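Local coordinates for protein multicopper oxidase (Uncultured bacterium, PDB 4E9X) that probably couples the one-electron oxidation of substrates at a mononuclear copper to the reduction of dioxygen to water at a copper cluster, at residues V107-W119 with T146-T160. Numbering follows the deposited sequence.
Sequences VNVNEHVGVRGMW and TWESAVADKYGEGGT. With CU (copper (II) ion), chain D.
Arg116 plugs its guanidinium into the loop 151-157, where both terminal nitrogens converge on one backbone oxygen: NH1 lies 3.0 Å and NH2 2.9 Å from Val151 O. That oxygen sits almost in the guanidinium plane and receives both N-H groups from the same face of its own carbonyl. NH2 also donates to Glu157 O at 3.0 Å, whereas NH1 has a further acceptor in Lys24 O. The rear of the guanidinium is held by Glu111, whose OE2 takes the NE proton through its anti lone pair (NE to OE2 2.8 Å) in a salt bridge. On its syn side the same OE2 accepts from Gly156 N at 2.8 Å, so one carboxylate oxygen ties the arginine to the type II turn 154-157. With CG anti to the backbone N (chi1 180°) and the chain extended beyond it, Glu111 spans from the helix to this turn.

The helix 109-115 belongs to the first cupredoxin-like domain and presents His112, whose ND1 binds the mononuclear copper together with His57, Cys105 and Met118; the partner loop follows the first strand of the second domain, so the contact joins the two domains beside this site.

Tyr155 turns a ring edge, at CD1, to Arg116 CD, with ring and guanidinium planes 75° apart, while its hydroxyl bonds to Val25 O. Val115 CG2 lies over one guanidinium face and CG1 rests on Glu148 CD, 3.8 Å away; that carboxylate accepts from Gly159 N through OE1. Asn110 ND2 makes a weak bond to Gly159 O, and Gly159 CA makes a CA-H...O contact with Asn110 O at 3.3 Å, so close that a side chain on Gly159 would run into that oxygen. Near Thr146, a water bridges Gly114 O and Thr146 N.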
loop_
_atom_site.group_PDB
_atom_site.type_symbol
_atom_site.label_atom_id
_atom_site.label_comp_id
_atom_site.label_asym_id
_atom_site.label_seq_id
_atom_site.Cartn_x
_atom_site.Cartn_y
_atom_site.Cartn_z
ATOM N N VAL A 107 -16.047 3.612 18.079
ATOM C CA VAL A 107 -15.794 4.697 18.995
ATOM C C VAL A 107 -14.248 4.816 19.157
ATOM O O VAL A 107 -13.576 3.783 19.352
ATOM C CB VAL A 107 -16.411 4.427 20.372
ATOM C CG1 VAL A 107 -15.947 5.506 21.359
ATOM C CG2 VAL A 107 -17.921 4.338 20.321
ATOM N N ASN A 108 -13.754 6.029 19.125
ATOM C CA ASN A 108 -12.332 6.246 19.403
ATOM C C ASN A 108 -11.449 5.285 18.617
ATOM O O ASN A 108 -10.550 4.623 19.154
ATOM C CB ASN A 108 -12.144 6.086 20.931
ATOM C CG ASN A 108 -12.653 7.271 21.747
ATOM O OD1 ASN A 108 -12.838 8.365 21.162
ATOM N ND2 ASN A 108 -12.890 7.231 23.070
ATOM N N VAL A 109 -11.758 5.055 17.351
ATOM C CA VAL A 109 -11.197 3.915 16.621
ATOM C C VAL A 109 -9.681 3.855 16.529
ATOM O O VAL A 109 -9.119 2.759 16.501
ATOM C CB VAL A 109 -11.776 3.824 15.191
ATOM C CG1 VAL A 109 -13.303 3.805 15.320
ATOM C CG2 VAL A 109 -11.307 4.890 14.239
ATOM N N ASN A 110 -9.020 5.010 16.445
ATOM C CA ASN A 110 -7.554 5.014 16.388
ATOM C C ASN A 110 -6.977 4.238 17.550
ATOM O O ASN A 110 -5.991 3.521 17.387
ATOM C CB ASN A 110 -7.011 6.451 16.329
ATOM C CG ASN A 110 -7.398 7.316 17.504
ATOM O OD1 ASN A 110 -8.601 7.569 17.689
ATOM N ND2 ASN A 110 -6.443 7.705 18.307
ATOM N N GLU A 111 -7.589 4.351 18.734
ATOM C CA GLU A 111 -7.105 3.601 19.879
ATOM C C GLU A 111 -7.792 2.260 19.984
ATOM O O GLU A 111 -7.138 1.206 20.158
ATOM C CB GLU A 111 -7.320 4.408 21.182
ATOM C CG GLU A 111 -6.820 3.623 22.390
ATOM C CD GLU A 111 -7.257 4.084 23.756
ATOM O OE1 GLU A 111 -7.854 5.172 23.873
ATOM O OE2 GLU A 111 -6.988 3.292 24.716
ATOM N N HIS A 112 -9.146 2.220 19.947
ATOM C CA HIS A 112 -9.854 0.992 20.275
ATOM C C HIS A 112 -9.581 -0.105 19.246
ATOM O O HIS A 112 -9.412 -1.267 19.630
ATOM C CB HIS A 112 -11.365 1.288 20.437
ATOM C CG HIS A 112 -11.690 2.033 21.705
ATOM N ND1 HIS A 112 -12.987 2.035 22.215
ATOM C CD2 HIS A 112 -10.908 2.811 22.499
ATOM C CE1 HIS A 112 -12.986 2.785 23.311
ATOM N NE2 HIS A 112 -11.762 3.255 23.497
ATOM N N VAL A 113 -9.601 0.264 17.954
ATOM C CA VAL A 113 -9.320 -0.690 16.895
ATOM C C VAL A 113 -7.820 -0.774 16.699
ATOM O O VAL A 113 -7.281 -1.869 16.503
ATOM C CB VAL A 113 -10.053 -0.358 15.575
ATOM C CG1 VAL A 113 -9.712 -1.363 14.498
ATOM C CG2 VAL A 113 -11.567 -0.317 15.853
ATOM N N GLY A 114 -7.109 0.337 16.806
ATOM C CA GLY A 114 -5.655 0.312 16.526
ATOM C C GLY A 114 -4.863 -0.481 17.568
ATOM O O GLY A 114 -3.933 -1.223 17.175
ATOM N N VAL A 115 -5.191 -0.331 18.868
ATOM C CA VAL A 115 -4.378 -1.045 19.911
ATOM C C VAL A 115 -5.207 -1.744 20.959
ATOM O O VAL A 115 -4.537 -2.355 21.808
ATOM C CB VAL A 115 -3.340 -0.130 20.585
ATOM C CG1 VAL A 115 -2.369 0.442 19.516
ATOM C CG2 VAL A 115 -3.926 1.053 21.383
ATOM N N ARG A 116 -6.553 -1.711 20.975
ATOM C CA ARG A 116 -7.266 -2.350 22.073
ATOM C C ARG A 116 -8.015 -3.592 21.627
ATOM O O ARG A 116 -8.814 -4.131 22.389
ATOM C CB ARG A 116 -8.220 -1.371 22.775
ATOM C CG ARG A 116 -7.517 -0.157 23.360
ATOM C CD ARG A 116 -6.525 -0.471 24.488
ATOM N NE ARG A 116 -5.797 0.802 24.754
ATOM C CZ ARG A 116 -4.614 0.829 25.332
ATOM N NH1 ARG A 116 -3.998 -0.275 25.815
ATOM N NH2 ARG A 116 -3.993 2.010 25.464
ATOM N N GLY A 117 -7.708 -4.106 20.443
ATOM C CA GLY A 117 -8.151 -5.420 20.057
ATOM C C GLY A 117 -9.638 -5.547 19.813
ATOM O O GLY A 117 -10.164 -6.647 19.839
ATOM N N MET A 118 -10.333 -4.413 19.539
ATOM C CA MET A 118 -11.805 -4.478 19.397
ATOM C C MET A 118 -12.225 -4.845 17.996
ATOM O O MET A 118 -12.791 -4.048 17.231
ATOM C CB MET A 118 -12.390 -3.098 19.775
ATOM C CG MET A 118 -11.974 -2.707 21.220
ATOM S SD MET A 118 -13.191 -1.573 21.945
ATOM C CE MET A 118 -14.625 -2.653 22.131
ATOM N N TRP A 119 -12.025 -6.138 17.656
ATOM C CA TRP A 119 -12.363 -6.592 16.309
ATOM C C TRP A 119 -12.412 -8.111 16.305
ATOM O O TRP A 119 -11.803 -8.803 17.157
ATOM C CB TRP A 119 -11.289 -6.128 15.304
ATOM C CG TRP A 119 -9.860 -6.084 15.751
ATOM C CD1 TRP A 119 -9.171 -4.986 16.176
ATOM C CD2 TRP A 119 -8.943 -7.191 15.809
ATOM N NE1 TRP A 119 -7.889 -5.334 16.496
ATOM C CE2 TRP A 119 -7.688 -6.687 16.279
ATOM C CE3 TRP A 119 -9.055 -8.566 15.475
ATOM C CZ2 TRP A 119 -6.543 -7.496 16.459
ATOM C CZ3 TRP A 119 -7.922 -9.372 15.653
ATOM C CH2 TRP A 119 -6.718 -8.832 16.122
ATOM N N THR A 146 -1.154 -4.076 14.832
ATOM C CA THR A 146 0.077 -3.538 15.413
ATOM C C THR A 146 -0.179 -3.035 16.828
ATOM O O THR A 146 -1.323 -2.803 17.230
ATOM C CB THR A 146 0.714 -2.396 14.564
ATOM O OG1 THR A 146 -0.055 -1.208 14.743
ATOM C CG2 THR A 146 0.730 -2.792 13.091
ATOM N N TRP A 147 0.892 -2.827 17.586
ATOM C CA TRP A 147 0.771 -2.523 19.011
ATOM C C TRP A 147 1.814 -1.462 19.367
ATOM O O TRP A 147 2.907 -1.480 18.842
ATOM C CB TRP A 147 1.019 -3.736 19.905
ATOM C CG TRP A 147 0.139 -4.900 19.490
ATOM C CD1 TRP A 147 0.448 -5.816 18.505
ATOM C CD2 TRP A 147 -1.143 -5.245 19.982
ATOM N NE1 TRP A 147 -0.595 -6.734 18.369
ATOM C CE2 TRP A 147 -1.575 -6.397 19.266
ATOM C CE3 TRP A 147 -1.978 -4.668 20.968
ATOM C CZ2 TRP A 147 -2.816 -7.008 19.514
ATOM C CZ3 TRP A 147 -3.201 -5.312 21.176
ATOM C CH2 TRP A 147 -3.623 -6.456 20.473
ATOM N N GLU A 148 1.442 -0.582 20.297
ATOM C CA GLU A 148 2.337 0.494 20.755
ATOM C C GLU A 148 2.691 0.232 22.207
ATOM O O GLU A 148 1.852 0.446 23.089
ATOM C CB GLU A 148 1.606 1.837 20.650
ATOM C CG GLU A 148 1.245 2.123 19.191
ATOM C CD GLU A 148 0.185 3.168 19.002
ATOM O OE1 GLU A 148 -0.201 3.747 20.045
ATOM O OE2 GLU A 148 -0.297 3.448 17.899
ATOM N N SER A 149 3.882 -0.261 22.508
ATOM C CA SER A 149 4.160 -0.701 23.872
ATOM C C SER A 149 4.042 0.422 24.896
ATOM O O SER A 149 3.738 0.103 26.066
ATOM C CB SER A 149 5.563 -1.346 23.957
ATOM O OG SER A 149 6.589 -0.400 23.761
ATOM N N ALA A 150 4.253 1.675 24.501
ATOM C CA ALA A 150 4.185 2.726 25.525
ATOM C C ALA A 150 2.816 2.860 26.167
ATOM O O ALA A 150 2.690 3.421 27.257
ATOM C CB ALA A 150 4.561 4.068 24.911
ATOM N N VAL A 151 1.794 2.417 25.444
ATOM C CA VAL A 151 0.435 2.568 26.020
ATOM C C VAL A 151 -0.170 1.233 26.381
ATOM O O VAL A 151 -1.412 1.134 26.542
ATOM C CB VAL A 151 -0.483 3.362 25.070
ATOM C CG1 VAL A 151 0.197 4.716 24.879
ATOM C CG2 VAL A 151 -0.775 2.650 23.734
ATOM N N ALA A 152 0.645 0.201 26.540
ATOM C CA ALA A 152 0.098 -1.113 26.869
ATOM C C ALA A 152 -0.767 -1.120 28.112
ATOM O O ALA A 152 -1.733 -1.903 28.218
ATOM C CB ALA A 152 1.251 -2.126 27.044
ATOM N N ASP A 153 -0.383 -0.331 29.103
ATOM C CA ASP A 153 -0.983 -0.501 30.446
ATOM C C ASP A 153 -1.996 0.596 30.745
ATOM O O ASP A 153 -2.349 0.766 31.930
ATOM C CB ASP A 153 0.026 -0.480 31.590
ATOM C CG ASP A 153 -0.449 -1.046 32.927
ATOM O OD1 ASP A 153 -1.483 -1.756 33.015
ATOM O OD2 ASP A 153 0.227 -0.780 33.976
ATOM N N LYS A 154 -2.427 1.383 29.740
ATOM C CA LYS A 154 -3.264 2.543 30.078
ATOM C C LYS A 154 -4.233 2.861 28.964
ATOM O O LYS A 154 -3.983 3.450 27.923
ATOM C CB LYS A 154 -2.355 3.744 30.398
ATOM C CG LYS A 154 -1.506 4.128 29.178
ATOM C CD LYS A 154 -0.025 4.158 29.503
ATOM C CE LYS A 154 0.447 5.614 29.500
ATOM N NZ LYS A 154 1.410 5.930 30.612
ATOM N N TYR A 155 -5.443 2.428 29.241
ATOM C CA TYR A 155 -6.548 2.787 28.389
ATOM C C TYR A 155 -6.681 4.304 28.274
ATOM O O TYR A 155 -6.365 5.078 29.218
ATOM C CB TYR A 155 -7.808 2.210 29.044
ATOM C CG TYR A 155 -8.007 0.711 29.076
ATOM C CD1 TYR A 155 -7.866 -0.097 27.968
ATOM C CD2 TYR A 155 -8.362 0.066 30.272
ATOM C CE1 TYR A 155 -8.073 -1.440 28.108
ATOM C CE2 TYR A 155 -8.569 -1.273 30.426
ATOM C CZ TYR A 155 -8.427 -2.052 29.300
ATOM O OH TYR A 155 -8.617 -3.418 29.392
ATOM N N GLY A 156 -7.181 4.772 27.120
ATOM C CA GLY A 156 -7.358 6.183 26.901
ATOM C C GLY A 156 -6.292 6.886 26.113
ATOM O O GLY A 156 -6.476 8.079 25.799
ATOM N N GLU A 157 -5.214 6.188 25.773
ATOM C CA GLU A 157 -4.078 6.740 25.042
ATOM C C GLU A 157 -3.728 5.793 23.892
ATOM O O GLU A 157 -4.069 4.622 23.968
ATOM C CB GLU A 157 -2.856 6.865 25.933
ATOM C CG GLU A 157 -2.982 7.728 27.173
ATOM C CD GLU A 157 -1.609 8.044 27.784
ATOM O OE1 GLU A 157 -0.542 7.643 27.253
ATOM O OE2 GLU A 157 -1.559 8.732 28.815
ATOM N N GLY A 158 -3.062 6.323 22.850
ATOM C CA GLY A 158 -2.555 5.492 21.775
ATOM C C GLY A 158 -3.250 5.691 20.454
ATOM O O GLY A 158 -4.244 6.359 20.299
ATOM N N GLY A 159 -2.624 5.117 19.438
ATOM C CA GLY A 159 -3.208 5.181 18.128
ATOM C C GLY A 159 -3.087 6.468 17.378
ATOM O O GLY A 159 -3.873 6.773 16.468
ATOM N N THR A 160 -2.079 7.270 17.718
ATOM C CA THR A 160 -1.866 8.507 16.958
ATOM C C THR A 160 -0.543 8.486 16.193
ATOM O O THR A 160 0.315 7.666 16.452
ATOM C CB THR A 160 -1.855 9.711 17.948
ATOM O OG1 THR A 160 -0.590 9.693 18.632
ATOM C CG2 THR A 160 -2.970 9.661 18.974
HETATM CU CU CU D . -14.516 0.846 21.709
HETATM O O HOH W 1 -2.877 -1.666 14.723
HETATM O O HOH W 2 -0.787 0.227 16.857
#